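Local coordinates for protein endo alpha-1,4 polygalactosaminidase (Neosartorya fumigata, PDB 6OJ1) that acts as an endo-alpha-1,4-galactosaminidase, a glycoside hydrolase with a (beta/alpha)-barrel fold that cleaves within galactosamine-containing chains and disrupts microbial biofilms, at residues A49-S54 with L270-E275; N125-M130 with S166-N171; F172-A177 with I197-W202. All blocks are in the same frame, centred on the assembly; numbering follows the deposited sequence.

Contact 1. Residues A49-S54 with L270-E275; sequences ALNDTS and LNNWVE. With NAG (2-acetamido-2-deoxy-beta-D-glucopyranose), chain B.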
loop_
_atom_site.group_PDB
_atom_site.type_symbol
_atom_site.label_atom_id
_atom_site.label_comp_id
_atom_site.label_asym_id
_atom_site.label_seq_id
_atom_site.Cartn_x
_atom_site.Cartn_y
_atom_site.Cartn_z
ATOM N N ALA A 49 4.683 -0.802 -15.800
ATOM C CA ALA A 49 6.016 -0.343 -15.436
ATOM C C ALA A 49 6.054 1.180 -15.478
ATOM O O ALA A 49 5.506 1.797 -16.392
ATOM C CB ALA A 49 7.052 -0.932 -16.393
ATOM N N LEU A 50 6.674 1.796 -14.470
ATOM C CA LEU A 50 6.668 3.255 -14.386
ATOM C C LEU A 50 7.363 3.866 -15.598
ATOM O O LEU A 50 8.527 3.562 -15.882
ATOM C CB LEU A 50 7.341 3.717 -13.091
ATOM C CG LEU A 50 7.319 5.244 -12.887
ATOM C CD1 LEU A 50 5.900 5.764 -12.558
ATOM C CD2 LEU A 50 8.323 5.676 -11.818
ATOM N N ASN A 51 6.642 4.728 -16.325
ATOM C CA ASN A 51 7.213 5.354 -17.513
ATOM C C ASN A 51 6.921 6.852 -17.545
ATOM O O ASN A 51 6.911 7.461 -18.629
ATOM C CB ASN A 51 6.687 4.697 -18.793
ATOM C CG ASN A 51 5.173 4.696 -18.864
ATOM O OD1 ASN A 51 4.504 5.100 -17.919
ATOM N ND2 ASN A 51 4.628 4.253 -20.001
ATOM N N ASP A 52 6.672 7.449 -16.390
ATOM C CA ASP A 52 6.451 8.885 -16.287
ATOM C C ASP A 52 6.986 9.319 -14.930
ATOM O O ASP A 52 6.415 8.973 -13.896
ATOM C CB ASP A 52 4.975 9.230 -16.438
ATOM C CG ASP A 52 4.736 10.725 -16.483
ATOM O OD1 ASP A 52 5.656 11.494 -16.119
ATOM O OD2 ASP A 52 3.643 11.126 -16.921
ATOM N N THR A 53 8.100 10.043 -14.929
ATOM C CA THR A 53 8.644 10.586 -13.691
ATOM C C THR A 53 8.528 12.103 -13.665
ATOM O O THR A 53 9.248 12.772 -12.921
ATOM C CB THR A 53 10.096 10.139 -13.509
ATOM O OG1 THR A 53 10.887 10.619 -14.605
ATOM C CG2 THR A 53 10.168 8.624 -13.491
ATOM N N SER A 54 7.635 12.649 -14.497
ATOM C CA SER A 54 7.438 14.088 -14.623
ATOM C C SER A 54 6.732 14.672 -13.418
ATOM O O SER A 54 6.781 15.889 -13.205
ATOM C CB SER A 54 6.611 14.392 -15.876
ATOM O OG SER A 54 5.233 14.120 -15.638
ATOM N N LEU A 270 -5.133 3.063 -11.120
ATOM C CA LEU A 270 -3.837 3.512 -10.606
ATOM C C LEU A 270 -2.770 3.562 -11.707
ATOM O O LEU A 270 -1.614 3.173 -11.510
ATOM C CB LEU A 270 -3.395 2.647 -9.419
ATOM C CG LEU A 270 -4.274 2.845 -8.173
ATOM C CD1 LEU A 270 -3.855 1.810 -7.077
ATOM C CD2 LEU A 270 -4.187 4.282 -7.655
ATOM N N ASN A 271 -3.153 4.077 -12.877
ATOM C CA ASN A 271 -2.176 4.373 -13.921
ATOM C C ASN A 271 -1.484 5.710 -13.620
ATOM O O ASN A 271 -1.551 6.192 -12.485
ATOM C CB ASN A 271 -2.849 4.338 -15.305
ATOM C CG ASN A 271 -3.924 5.424 -15.491
ATOM O OD1 ASN A 271 -4.136 6.273 -14.625
ATOM N ND2 ASN A 271 -4.582 5.406 -16.654
ATOM N N ASN A 272 -0.804 6.324 -14.603
ATOM C CA ASN A 272 0.004 7.514 -14.313
ATOM C C ASN A 272 -0.843 8.696 -13.835
ATOM O O ASN A 272 -0.393 9.487 -12.991
ATOM C CB ASN A 272 0.797 7.959 -15.558
ATOM C CG ASN A 272 2.103 7.165 -15.772
ATOM O OD1 ASN A 272 2.813 6.829 -14.828
ATOM N ND2 ASN A 272 2.432 6.909 -17.043
ATOM N N TRP A 273 -2.038 8.879 -14.398
ATOM C CA TRP A 273 -2.764 10.137 -14.214
ATOM C C TRP A 273 -2.942 10.462 -12.737
ATOM O O TRP A 273 -3.280 9.591 -11.938
ATOM C CB TRP A 273 -4.138 10.074 -14.878
ATOM C CG TRP A 273 -4.935 11.321 -14.643
ATOM C CD1 TRP A 273 -4.851 12.492 -15.343
ATOM C CD2 TRP A 273 -5.920 11.530 -13.626
ATOM N NE1 TRP A 273 -5.743 13.410 -14.837
ATOM C CE2 TRP A 273 -6.400 12.846 -13.775
ATOM C CE3 TRP A 273 -6.434 10.731 -12.595
ATOM C CZ2 TRP A 273 -7.381 13.378 -12.950
ATOM C CZ3 TRP A 273 -7.412 11.262 -11.774
ATOM C CH2 TRP A 273 -7.868 12.573 -11.947
ATOM N N VAL A 274 -2.727 11.729 -12.375
ATOM C CA VAL A 274 -2.885 12.146 -10.981
ATOM C C VAL A 274 -3.208 13.631 -10.943
ATOM O O VAL A 274 -2.740 14.409 -11.777
ATOM C CB VAL A 274 -1.621 11.818 -10.141
ATOM C CG1 VAL A 274 -0.386 12.497 -10.711
ATOM C CG2 VAL A 274 -1.804 12.200 -8.678
ATOM N N GLU A 275 -4.030 14.024 -9.972
ATOM C CA GLU A 275 -4.200 15.429 -9.635
ATOM C C GLU A 275 -3.921 15.607 -8.153
ATOM O O GLU A 275 -4.087 14.675 -7.358
ATOM C CB GLU A 275 -5.601 15.947 -9.976
ATOM C CG GLU A 275 -5.780 16.231 -11.453
ATOM C CD GLU A 275 -7.077 16.950 -11.761
ATOM O OE1 GLU A 275 -7.380 17.095 -12.961
ATOM O OE2 GLU A 275 -7.785 17.372 -10.815
HETATM C C1 NAG B . 3.211 4.138 -20.203
HETATM C C2 NAG B . 2.718 5.046 -21.323
HETATM C C3 NAG B . 1.256 4.741 -21.664
HETATM C C4 NAG B . 1.035 3.250 -21.901
HETATM C C5 NAG B . 1.581 2.459 -20.718
HETATM C C6 NAG B . 1.518 0.963 -20.914
HETATM C C7 NAG B . 3.863 7.209 -21.346
HETATM C C8 NAG B . 3.896 8.600 -20.792
HETATM N N2 NAG B . 2.867 6.430 -20.915
HETATM O O3 NAG B . 0.898 5.484 -22.822
HETATM O O4 NAG B . -0.361 2.990 -22.023
HETATM O O5 NAG B . 2.964 2.782 -20.537
HETATM O O6 NAG B . 2.177 0.574 -22.114
HETATM O O7 NAG B . 4.689 6.812 -22.163
HETATM O O HOH W 1 3.774 8.683 -13.060
#
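The side-chain amides of Asn51 and Asn272 meet with their planes turned 34° apart. The CB of Asp52 lies over one face of the Asn272 amide, 3.6 Å from its CG, while Asn51 OD1 and, beside Asn272 OD1, Leu50 CD1 lie at its edge, near the plane. This is an N-glycosylation site at the seam of the (beta/alpha)-barrel, where a loop following the first strand, 42-45, meets the run into the last short strand near the C-terminus. Asn51 opens an Asn-Asp-Thr sequon, and its ND2 is bonded covalently to C1 of the sugar. Its OD1 remains available and accepts a hydrogen bond from Asn272 ND2 at 2.9 Å. The N-H points fairly straight at the oxygen, while the donor is tilted 27° from the carbonyl plane of Asn51. That bond helps to hold the rotation of the glycosylated amide. At the other end of the Asn272 amide, OD1 accepts from a water, 2.7 Å away, that also donates to the backbone O of Asp52. Outside the two segments, Tyr48 OH and Gln43 NE2 hold the backbone N and O of Asn272. The loop then folds into an Asx turn: Asp52 OD1 accepts from Ser54 N at 2.8 Å and, through its syn lone pair, from Ser54 OG at 2.7 Å.

Contact 2. Residues N125-M130 with S166-N171; sequences NVRQIM and SISFVN. With NAG (2-acetamido-2-deoxy-beta-D-glucopyranose), chain E.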
loop_
_atom_site.group_PDB
_atom_site.type_symbol
_atom_site.label_atom_id
_atom_site.label_comp_id
_atom_site.label_asym_id
_atom_site.label_seq_id
_atom_site.Cartn_x
_atom_site.Cartn_y
_atom_site.Cartn_z
ATOM N N ASN A 125 3.920 -21.179 4.618
ATOM C CA ASN A 125 4.303 -21.070 3.211
ATOM C C ASN A 125 4.034 -19.673 2.670
ATOM O O ASN A 125 4.862 -19.111 1.938
ATOM C CB ASN A 125 3.561 -22.118 2.383
ATOM C CG ASN A 125 4.122 -22.245 0.967
ATOM O OD1 ASN A 125 5.316 -22.503 0.774
ATOM N ND2 ASN A 125 3.264 -22.060 -0.027
ATOM N N VAL A 126 2.873 -19.101 3.004
ATOM C CA VAL A 126 2.579 -17.727 2.611
ATOM C C VAL A 126 3.611 -16.777 3.205
ATOM O O VAL A 126 4.143 -15.892 2.516
ATOM C CB VAL A 126 1.146 -17.349 3.039
ATOM C CG1 VAL A 126 0.915 -15.820 2.884
ATOM C CG2 VAL A 126 0.130 -18.111 2.168
ATOM N N ARG A 127 3.903 -16.938 4.491
ATOM C CA ARG A 127 4.872 -16.057 5.133
ATOM C C ARG A 127 6.248 -16.166 4.479
ATOM O O ARG A 127 6.918 -15.147 4.267
ATOM C CB ARG A 127 4.907 -16.355 6.629
ATOM C CG ARG A 127 3.607 -15.871 7.265
ATOM C CD ARG A 127 3.665 -15.946 8.765
ATOM N NE ARG A 127 2.508 -15.294 9.374
ATOM C CZ ARG A 127 2.526 -14.794 10.607
ATOM N NH1 ARG A 127 3.647 -14.854 11.320
ATOM N NH2 ARG A 127 1.445 -14.225 11.118
ATOM N N GLN A 128 6.661 -17.378 4.089
ATOM C CA GLN A 128 7.958 -17.519 3.431
ATOM C C GLN A 128 7.947 -16.872 2.049
ATOM O O GLN A 128 8.947 -16.281 1.637
ATOM C CB GLN A 128 8.372 -18.987 3.331
ATOM C CG GLN A 128 9.787 -19.189 2.757
ATOM C CD GLN A 128 10.870 -18.477 3.560
ATOM O OE1 GLN A 128 11.039 -18.737 4.751
ATOM N NE2 GLN A 128 11.609 -17.580 2.908
ATOM N N ILE A 129 6.837 -16.982 1.315
ATOM C CA ILE A 129 6.746 -16.297 0.023
ATOM C C ILE A 129 6.880 -14.792 0.219
ATOM O O ILE A 129 7.562 -14.106 -0.557
ATOM C CB ILE A 129 5.430 -16.660 -0.696
ATOM C CG1 ILE A 129 5.430 -18.137 -1.106
ATOM C CG2 ILE A 129 5.201 -15.743 -1.945
ATOM C CD1 ILE A 129 4.034 -18.643 -1.481
ATOM N N MET A 130 6.235 -14.248 1.260
ATOM C CA MET A 130 6.351 -12.810 1.496
ATOM C C MET A 130 7.768 -12.422 1.892
ATOM O O MET A 130 8.222 -11.324 1.538
ATOM C CB MET A 130 5.351 -12.343 2.559
ATOM C CG MET A 130 3.894 -12.600 2.135
ATOM S SD MET A 130 3.548 -12.074 0.435
ATOM C CE MET A 130 2.145 -13.128 0.014
ATOM N N SER A 166 -4.268 -10.608 11.226
ATOM C CA SER A 166 -3.655 -9.518 10.473
ATOM C C SER A 166 -2.610 -8.791 11.302
ATOM O O SER A 166 -1.576 -8.369 10.769
ATOM C CB SER A 166 -4.737 -8.547 10.004
ATOM O OG SER A 166 -5.431 -9.106 8.905
ATOM N N ILE A 167 -2.877 -8.609 12.595
ATOM C CA ILE A 167 -1.918 -7.940 13.469
ATOM C C ILE A 167 -0.617 -8.731 13.513
ATOM O O ILE A 167 0.471 -8.173 13.344
ATOM C CB ILE A 167 -2.515 -7.749 14.876
ATOM C CG1 ILE A 167 -3.642 -6.709 14.831
ATOM C CG2 ILE A 167 -1.449 -7.270 15.846
ATOM C CD1 ILE A 167 -4.627 -6.777 16.018
ATOM N N SER A 168 -0.715 -10.049 13.736
ATOM C CA SER A 168 0.470 -10.902 13.732
ATOM C C SER A 168 1.210 -10.777 12.406
ATOM O O SER A 168 2.438 -10.635 12.372
ATOM C CB SER A 168 0.065 -12.359 13.980
ATOM O OG SER A 168 1.158 -13.253 13.788
ATOM N N PHE A 169 0.460 -10.839 11.305
ATOM C CA PHE A 169 1.042 -10.840 9.964
ATOM C C PHE A 169 1.704 -9.507 9.660
ATOM O O PHE A 169 2.835 -9.465 9.155
ATOM C CB PHE A 169 -0.059 -11.149 8.951
ATOM C CG PHE A 169 0.416 -11.300 7.522
ATOM C CD1 PHE A 169 1.404 -12.229 7.178
ATOM C CD2 PHE A 169 -0.177 -10.552 6.515
ATOM C CE1 PHE A 169 1.800 -12.382 5.836
ATOM C CE2 PHE A 169 0.214 -10.705 5.182
ATOM C CZ PHE A 169 1.197 -11.629 4.857
ATOM N N VAL A 170 1.015 -8.407 9.972
ATOM C CA VAL A 170 1.557 -7.088 9.667
ATOM C C VAL A 170 2.819 -6.837 10.489
ATOM O O VAL A 170 3.816 -6.323 9.975
ATOM C CB VAL A 170 0.482 -6.005 9.900
ATOM C CG1 VAL A 170 1.111 -4.620 9.990
ATOM C CG2 VAL A 170 -0.584 -6.052 8.774
ATOM N N ASN A 171 2.816 -7.223 11.769
ATOM C CA ASN A 171 4.025 -7.009 12.551
ATOM C C ASN A 171 5.155 -7.918 12.081
ATOM O O ASN A 171 6.326 -7.510 12.100
ATOM C CB ASN A 171 3.727 -7.199 14.040
ATOM C CG ASN A 171 3.083 -5.969 14.652
ATOM O OD1 ASN A 171 3.501 -4.839 14.373
ATOM N ND2 ASN A 171 2.065 -6.171 15.486
HETATM C C1 NAG E . 3.030 -5.227 21.311
HETATM C C2 NAG E . 2.217 -5.539 20.035
HETATM C C3 NAG E . 0.770 -5.035 20.161
HETATM C C4 NAG E . 0.146 -5.538 21.461
HETATM C C5 NAG E . 1.024 -5.121 22.635
HETATM C C6 NAG E . 0.485 -5.554 23.983
HETATM C C7 NAG E . 3.039 -3.695 18.583
HETATM C C8 NAG E . 3.749 -3.371 17.296
HETATM N N2 NAG E . 2.862 -5.003 18.842
HETATM O O3 NAG E . 0.034 -5.501 19.035
HETATM O O4 NAG E . -1.197 -5.100 21.664
HETATM O O5 NAG E . 2.322 -5.708 22.478
HETATM O O6 NAG E . 0.785 -6.914 24.265
HETATM O O7 NAG E . 2.642 -2.811 19.344
HETATM O O HOH W 2 4.256 -14.031 13.998
#
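Arg127 sets its CG beside the backbone N (chi1 -70°) and then runs extended from CG to NE, which carries the guanidinium across to Ser168 and Phe169 on the next helix. Phe169 has CG anti to the backbone N, which carries its ring toward helix 124-140, alongside the arginine but antiparallel to it. The polar link is a nearly straight hydrogen bond from Arg127 NH2 to Ser168 OG, 2.9 Å long, with the hydroxyl oxygen at the edge of the guanidinium and close to its plane. A water accepts from Arg127 NH1 at 2.9 Å and also hydrogen-bonds Ser168 OG, closing a small ring. Deeper in, the aliphatic stem and NE of Arg127 pass the edge of the Phe169 ring, NE lying 3.9 Å from CD1, with the guanidinium and ring planes 39° apart. Met130 CG meets the same ring at its edge, 4.0 Å from Phe169 CZ, Met130 coming in roughly perpendicular to the phenylalanine. Beyond the segments, Arg127 NE donates to Ile121 O and the guanidinium makes a cation-pi contact with Phe172. The axes of the two helical segments come within 12.1 Å and run nearly the same way (crossing angle -30°), so long side chains bridge the gap. Helices 124-140 and 163-179 flank strand 144-148 in sequence, as successive outer helices of a (beta/alpha)-barrel do.

Contact 3. Residues F172-A177 with I197-W202; sequences FLANAA and IKNMQW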
loop_
_atom_site.group_PDB
_atom_site.type_symbol
_atom_site.label_atom_id
_atom_site.label_comp_id
_atom_site.label_asym_id
_atom_site.label_seq_id
_atom_site.Cartn_x
_atom_site.Cartn_y
_atom_site.Cartn_z
ATOM N N PHE A 172 4.820 -9.133 11.632
ATOM C CA PHE A 172 5.804 -10.016 11.006
ATOM C C PHE A 172 6.417 -9.373 9.769
ATOM O O PHE A 172 7.644 -9.366 9.601
ATOM C CB PHE A 172 5.131 -11.347 10.641
ATOM C CG PHE A 172 5.850 -12.140 9.580
ATOM C CD1 PHE A 172 6.892 -12.985 9.919
ATOM C CD2 PHE A 172 5.435 -12.079 8.246
ATOM C CE1 PHE A 172 7.540 -13.734 8.943
ATOM C CE2 PHE A 172 6.075 -12.821 7.269
ATOM C CZ PHE A 172 7.132 -13.652 7.624
ATOM N N LEU A 173 5.570 -8.838 8.885
ATOM C CA LEU A 173 6.063 -8.145 7.696
ATOM C C LEU A 173 6.925 -6.946 8.074
ATOM O O LEU A 173 7.958 -6.700 7.441
ATOM C CB LEU A 173 4.891 -7.691 6.822
ATOM C CG LEU A 173 4.024 -8.772 6.166
ATOM C CD1 LEU A 173 2.846 -8.104 5.448
ATOM C CD2 LEU A 173 4.842 -9.624 5.170
ATOM N N ALA A 174 6.517 -6.185 9.103
ATOM C CA ALA A 174 7.258 -4.986 9.490
ATOM C C ALA A 174 8.640 -5.340 10.024
ATOM O O ALA A 174 9.639 -4.709 9.661
ATOM C CB ALA A 174 6.485 -4.186 10.546
ATOM N N ASN A 175 8.716 -6.339 10.901
ATOM C CA ASN A 175 10.015 -6.743 11.418
ATOM C C ASN A 175 10.911 -7.268 10.302
ATOM O O ASN A 175 12.117 -7.000 10.290
ATOM C CB ASN A 175 9.833 -7.782 12.524
ATOM C CG ASN A 175 9.113 -7.212 13.730
ATOM O OD1 ASN A 175 9.151 -6.000 13.975
ATOM N ND2 ASN A 175 8.449 -8.076 14.488
ATOM N N ALA A 176 10.332 -8.002 9.347
ATOM C CA ALA A 176 11.117 -8.522 8.228
ATOM C C ALA A 176 11.590 -7.405 7.306
ATOM O O ALA A 176 12.733 -7.432 6.817
ATOM C CB ALA A 176 10.287 -9.521 7.426
ATOM N N ALA A 177 10.711 -6.438 7.020
ATOM C CA ALA A 177 11.120 -5.295 6.208
ATOM C C ALA A 177 12.208 -4.497 6.914
ATOM O O ALA A 177 13.220 -4.127 6.307
ATOM C CB ALA A 177 9.912 -4.403 5.911
ATOM N N ILE A 197 0.771 0.241 14.828
ATOM C CA ILE A 197 1.250 1.565 14.420
ATOM C C ILE A 197 2.707 1.803 14.820
ATOM O O ILE A 197 3.460 2.447 14.077
ATOM C CB ILE A 197 0.320 2.676 14.962
ATOM C CG1 ILE A 197 0.757 4.033 14.395
ATOM C CG2 ILE A 197 0.302 2.707 16.490
ATOM C CD1 ILE A 197 -0.297 5.112 14.504
ATOM N N LYS A 198 3.143 1.283 15.973
ATOM C CA LYS A 198 4.524 1.515 16.396
ATOM C C LYS A 198 5.528 0.950 15.400
ATOM O O LYS A 198 6.669 1.423 15.335
ATOM C CB LYS A 198 4.774 0.913 17.780
ATOM C CG LYS A 198 4.035 1.608 18.899
ATOM C CD LYS A 198 4.318 0.931 20.232
ATOM N N ASN A 199 5.132 -0.062 14.631
ATOM C CA ASN A 199 5.983 -0.684 13.631
ATOM C C ASN A 199 5.826 -0.043 12.256
ATOM O O ASN A 199 6.558 -0.412 11.331
ATOM C CB ASN A 199 5.671 -2.189 13.534
ATOM C CG ASN A 199 6.851 -3.070 13.926
ATOM O OD1 ASN A 199 8.003 -2.621 13.953
ATOM N ND2 ASN A 199 6.564 -4.344 14.221
ATOM N N MET A 200 4.879 0.886 12.094
ATOM C CA MET A 200 4.549 1.461 10.794
ATOM C C MET A 200 5.246 2.803 10.606
ATOM O O MET A 200 5.410 3.565 11.556
ATOM C CB MET A 200 3.033 1.673 10.638
ATOM C CG MET A 200 2.165 0.414 10.744
ATOM S SD MET A 200 2.501 -0.805 9.469
ATOM C CE MET A 200 3.560 -1.943 10.384
ATOM N N GLN A 201 5.628 3.103 9.363
ATOM C CA GLN A 201 6.136 4.434 9.046
ATOM C C GLN A 201 5.093 5.321 8.368
ATOM O O GLN A 201 5.322 6.532 8.243
ATOM C CB GLN A 201 7.395 4.347 8.160
ATOM C CG GLN A 201 8.679 3.908 8.911
ATOM C CD GLN A 201 8.586 2.523 9.508
ATOM O OE1 GLN A 201 8.546 1.524 8.792
ATOM N NE2 GLN A 201 8.575 2.450 10.830
ATOM N N TRP A 202 3.967 4.757 7.938
ATOM C CA TRP A 202 2.886 5.528 7.329
ATOM C C TRP A 202 1.633 4.668 7.293
ATOM O O TRP A 202 1.658 3.470 7.592
ATOM C CB TRP A 202 3.225 5.968 5.897
ATOM C CG TRP A 202 3.558 4.803 4.999
ATOM C CD1 TRP A 202 2.679 3.942 4.391
ATOM C CD2 TRP A 202 4.868 4.360 4.626
ATOM N NE1 TRP A 202 3.367 2.997 3.655
ATOM C CE2 TRP A 202 4.711 3.226 3.792
ATOM C CE3 TRP A 202 6.164 4.808 4.919
ATOM C CZ2 TRP A 202 5.795 2.548 3.234
ATOM C CZ3 TRP A 202 7.242 4.127 4.369
ATOM C CH2 TRP A 202 7.051 3.012 3.544
#
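Polar and apolar contacts meet at Asn199, which faces Ala174 and Asn175 on the helix. The polar part is a hydrogen bond from Asn199 ND2 to Asn175 OD1, 3.1 Å long. Its geometry is far from ideal: the donor sits 46° out of the carbonyl plane of Asn175 and not on a lone pair, and the two amides stand 67° apart. The same ND2 also bonds to Asn171 OD1, one turn earlier on the helix, and so has two acceptors there. Both amides are also secured from outside, since Thr30 OG1 bonds to Asn175 OD1 and Thr30 N to Asn199 OD1. The N-terminal part of the chain is thereby drawn into the same polar cluster.

The apolar part centres on the methyl of Ala174. Its CB packs over one face of the Asn199 amide, 3.6 Å from CG, and also touches Met200 CE at 3.7 Å. The CB of Met200 points away from the helix, but bends at chi2 and chi3 (100°) turn the methyl back toward Ala174. Within 197-202, a backbone bond from Met200 N to Ile197 O, 2.9 Å long, closes the 3-10 turn that presents Asn199.

Ala174 touches Ile184 and Met200 touches Leu186, both of strand 183-187. The contact joins helix 163-179 to the loop leading from helix 193-196 into strand 202-206, over strand 183-187 of the barrel.

In the fold
Contacts 2 and 3 are neighbours, with centres 11 Å apart, and share helix 163-179: contact 2 uses its side toward helix 124-140 and contact 3 its side toward the loop before strand 202-206. They touch directly. Asn171 OD1 and Asn199 ND2 lie 3.1 Å apart in their hydrogen bond, and Val170 CG1 packs against Met200 CE at 3.6 Å. Contact 1 lies on the opposite side of the chain's centre, about 30 Å from contact 2 and 27 Å from contact 3, centre to centre. Both are nested in the chain loop it closes. Glycans border both regions, one attached at Asn51 and another beside Asn171 and Asn199; being protein-linked, they mark no binding pocket.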